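Local coordinates for RagB/SusD domain protein (Flavobacterium johnsoniae, PDB 5J5U), which binds chitin and probably serves as a SusD-like outer-membrane lipoprotein in the capture of chitin chains for uptake and degradation, at residues V103-K108 / F151-E156. Sequence-based numbering, arbitrary orientation.
Sequences VAKIMK and FKDLDE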
ATOM      1  N   VAL A 103     -20.178  -1.397   7.573  1.00 26.07           N
ATOM      2  CA  VAL A 103     -19.228  -0.515   6.903  1.00 29.77           C
ATOM      3  C   VAL A 103     -18.088  -0.144   7.869  1.00 26.87           C
ATOM      4  O   VAL A 103     -16.902  -0.319   7.560  1.00 20.69           O
ATOM      5  CB  VAL A 103     -19.931   0.755   6.352  1.00 25.14           C
ATOM      6  CG1 VAL A 103     -18.924   1.846   6.051  1.00 28.12           C
ATOM      7  CG2 VAL A 103     -20.731   0.418   5.093  1.00 21.00           C
ATOM      8  N   ALA A 104     -18.463   0.321   9.055  1.00 21.41           N
ATOM      9  CA  ALA A 104     -17.500   0.643  10.070  1.00 22.69           C
ATOM     10  C   ALA A 104     -16.569  -0.537  10.317  1.00 23.69           C
ATOM     11  O   ALA A 104     -15.360  -0.352  10.412  1.00 23.16           O
ATOM     12  CB  ALA A 104     -18.197   1.052  11.345  1.00 27.69           C
ATOM     13  N   LYS A 105     -17.116  -1.747  10.391  1.00 24.22           N
ATOM     14  CA  LYS A 105     -16.274  -2.920  10.672  1.00 20.71           C
ATOM     15  C   LYS A 105     -15.257  -3.141   9.548  1.00 25.67           C
ATOM     16  O   LYS A 105     -14.067  -3.423   9.816  1.00 19.68           O
ATOM     17  CB  LYS A 105     -17.124  -4.182  10.884  1.00 22.93           C
ATOM     18  CG  LYS A 105     -17.522  -4.394  12.350  1.00 33.21           C
ATOM     19  CD  LYS A 105     -18.413  -5.612  12.545  1.00 32.61           C
ATOM     20  CE  LYS A 105     -19.609  -5.558  11.616  1.00 34.24           C
ATOM     21  NZ  LYS A 105     -20.609  -6.597  11.924  1.00 33.72           N
ATOM     22  N   ILE A 106     -15.716  -2.976   8.301  1.00 20.04           N
ATOM     23  CA  ILE A 106     -14.824  -3.066   7.149  1.00 18.09           C
ATOM     24  C   ILE A 106     -13.764  -1.970   7.285  1.00 22.33           C
ATOM     25  O   ILE A 106     -12.565  -2.238   7.161  1.00 22.58           O
ATOM     26  CB  ILE A 106     -15.598  -2.948   5.814  1.00 22.16           C
ATOM     27  CG1 ILE A 106     -16.560  -4.122   5.670  1.00 20.19           C
ATOM     28  CG2 ILE A 106     -14.669  -2.994   4.627  1.00 15.39           C
ATOM     29  CD1 ILE A 106     -17.501  -3.979   4.522  1.00 23.09           C
ATOM     30  N   MET A 107     -14.208  -0.758   7.628  1.00 21.68           N
ATOM     31  CA  MET A 107     -13.266   0.326   7.831  1.00 22.81           C
ATOM     32  C   MET A 107     -12.218  -0.126   8.840  1.00 23.63           C
ATOM     33  O   MET A 107     -11.018   0.063   8.612  1.00 25.36           O
ATOM     34  CB  MET A 107     -13.959   1.600   8.327  1.00 17.38           C
ATOM     35  CG  MET A 107     -14.704   2.368   7.262  1.00 27.61           C
ATOM     36  SD  MET A 107     -13.661   3.030   5.959  1.00 30.88           S
ATOM     37  CE  MET A 107     -12.626   4.199   6.825  1.00 24.70           C
ATOM     38  N   LYS A 108     -12.671  -0.769   9.922  1.00 22.00           N
ATOM     39  CA  LYS A 108     -11.775  -1.023  11.037  1.00 23.58           C
ATOM     40  C   LYS A 108     -10.671  -1.965  10.596  1.00 21.70           C
ATOM     41  O   LYS A 108      -9.529  -1.844  11.059  1.00 14.86           O
ATOM     42  CB  LYS A 108     -12.515  -1.577  12.249  1.00 20.05           C
ATOM     43  CG  LYS A 108     -11.571  -2.088  13.338  1.00 25.30           C
ATOM     44  CD  LYS A 108     -12.074  -1.780  14.736  1.00 31.30           C
ATOM     45  CE  LYS A 108     -12.927  -2.893  15.291  1.00 32.47           C
ATOM     46  NZ  LYS A 108     -12.343  -4.238  15.081  1.00 25.36           N
ATOM     47  N   PHE A 151     -10.516 -11.821   9.060  1.00 18.73           N
ATOM     48  CA  PHE A 151     -11.282 -12.684   8.181  1.00 24.96           C
ATOM     49  C   PHE A 151     -12.713 -12.800   8.701  1.00 26.13           C
ATOM     50  O   PHE A 151     -13.666 -12.707   7.922  1.00 27.71           O
ATOM     51  CB  PHE A 151     -10.641 -14.078   8.056  1.00 25.02           C
ATOM     52  CG  PHE A 151      -9.349 -14.087   7.294  1.00 21.44           C
ATOM     53  CD1 PHE A 151      -9.263 -13.511   6.032  1.00 21.40           C
ATOM     54  CD2 PHE A 151      -8.202 -14.653   7.857  1.00 20.90           C
ATOM     55  CE1 PHE A 151      -8.040 -13.507   5.322  1.00 14.90           C
ATOM     56  CE2 PHE A 151      -6.994 -14.658   7.172  1.00 19.91           C
ATOM     57  CZ  PHE A 151      -6.911 -14.074   5.891  1.00 20.94           C
ATOM     58  N   LYS A 152     -12.865 -13.005  10.010  1.00 24.14           N
ATOM     59  CA  LYS A 152     -14.201 -13.093  10.599  1.00 26.40           C
ATOM     60  C   LYS A 152     -15.055 -11.842  10.337  1.00 27.16           C
ATOM     61  O   LYS A 152     -16.191 -11.943   9.856  1.00 29.82           O
ATOM     62  CB  LYS A 152     -14.116 -13.334  12.104  1.00 22.36           C
ATOM     63  CG  LYS A 152     -15.479 -13.565  12.744  1.00 26.61           C
ATOM     64  CD  LYS A 152     -15.421 -13.506  14.275  1.00 37.22           C
ATOM     65  CE  LYS A 152     -16.725 -14.016  14.880  1.00 33.47           C
ATOM     66  NZ  LYS A 152     -16.741 -14.069  16.363  1.00 34.98           N
ATOM     67  N   ASP A 153     -14.508 -10.668  10.629  1.00 19.56           N
ATOM     68  CA  ASP A 153     -15.241  -9.439  10.400  1.00 20.20           C
ATOM     69  C   ASP A 153     -15.586  -9.206   8.926  1.00 27.38           C
ATOM     70  O   ASP A 153     -16.666  -8.722   8.630  1.00 26.16           O
ATOM     71  CB  ASP A 153     -14.469  -8.243  10.920  1.00 20.63           C
ATOM     72  CG  ASP A 153     -14.615  -8.080  12.394  1.00 22.76           C
ATOM     73  OD1 ASP A 153     -15.430  -8.825  12.967  1.00 24.27           O
ATOM     74  OD2 ASP A 153     -13.959  -7.193  12.974  1.00 22.96           O
ATOM     75  N   LEU A 154     -14.669  -9.489   8.005  1.00 24.94           N
ATOM     76  CA  LEU A 154     -14.971  -9.296   6.581  1.00 26.02           C
ATOM     77  C   LEU A 154     -16.045 -10.269   6.069  1.00 29.31           C
ATOM     78  O   LEU A 154     -16.959  -9.881   5.319  1.00 25.54           O
ATOM     79  CB  LEU A 154     -13.705  -9.430   5.749  1.00 19.01           C
ATOM     80  CG  LEU A 154     -12.685  -8.331   6.046  1.00 27.14           C
ATOM     81  CD1 LEU A 154     -11.334  -8.642   5.388  1.00 21.14           C
ATOM     82  CD2 LEU A 154     -13.223  -6.963   5.609  1.00 21.42           C
ATOM     83  N   ASP A 155     -15.934 -11.529   6.480  1.00 27.19           N
ATOM     84  CA  ASP A 155     -16.942 -12.529   6.155  1.00 30.17           C
ATOM     85  C   ASP A 155     -18.337 -12.088   6.630  1.00 31.36           C
ATOM     86  O   ASP A 155     -19.289 -11.883   5.825  1.00 30.29           O
ATOM     87  CB  ASP A 155     -16.551 -13.855   6.789  1.00 27.82           C
ATOM     88  CG  ASP A 155     -17.548 -14.945   6.517  1.00 33.99           C
ATOM     89  OD1 ASP A 155     -17.362 -15.684   5.523  1.00 36.46           O
ATOM     90  OD2 ASP A 155     -18.522 -15.052   7.300  1.00 34.33           O
ATOM     91  N   GLU A 156     -18.436 -11.872   7.935  1.00 30.04           N
ATOM     92  CA  GLU A 156     -19.711 -11.496   8.519  1.00 25.99           C
ATOM     93  C   GLU A 156     -20.228 -10.163   8.013  1.00 28.28           C
ATOM     94  O   GLU A 156     -21.433  -9.980   7.921  1.00 34.40           O
ATOM     95  CB  GLU A 156     -19.611 -11.458  10.036  1.00 23.25           C
ATOM     96  CG  GLU A 156     -19.334 -12.810  10.635  1.00 25.54           C
ATOM     97  CD  GLU A 156     -19.163 -12.745  12.126  1.00 29.93           C
ATOM     98  OE1 GLU A 156     -19.271 -11.635  12.687  1.00 32.24           O
ATOM     99  OE2 GLU A 156     -18.950 -13.811  12.736  1.00 38.20           O
TER
HETATM  100  O   HOH W   1     -13.427  -6.873  15.511  1.00 30.90           O
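Ile106 and Leu154 form the buried, apolar side of this helix pair: Ile106 CG2 lies 4.3 Å from Leu154 CD2 in direct contact. Their CA atoms are 6.3 Å apart, nearly the same as the 6.6 Å between the CA atoms of Lys105 and Asp153; the two neighbouring pairs stand about equally close, one apolar and one charged. Ile106 also touches Ala185 and Leu154 touches Leu192, both on helix 178-195, so the pair continues into a third helix.

The other side is polar and partly exposed, although Lys105 and Asp153 there bury more surface than the apolar pair. Lys108 NZ and Asp153 OD2 make only a long salt bridge of 4.0 Å, reinforced by a water that donates to Asp153 OD2 at 2.6 Å and accepts from Lys108 NZ at 2.9 Å. Lys108 starts with CG anti to its N (chi1 170°) and then bends along its chain, bringing the ammonium group toward the carboxylate, with the water spanning the remainder; Tyr124 OH binds that same nitrogen. Lys105 runs past Asp153, its CD 4.4 Å from Asp153 OD1, and its ammonium group bonds Gln160 instead.

With segment axes 9.3 Å apart and N-to-C directions at 149°, about 31° from strictly antiparallel, helices 98-119 and 143-160 pack as a roughly antiparallel pair, consistent with the TPR-like helical scaffold of SusD-family proteins.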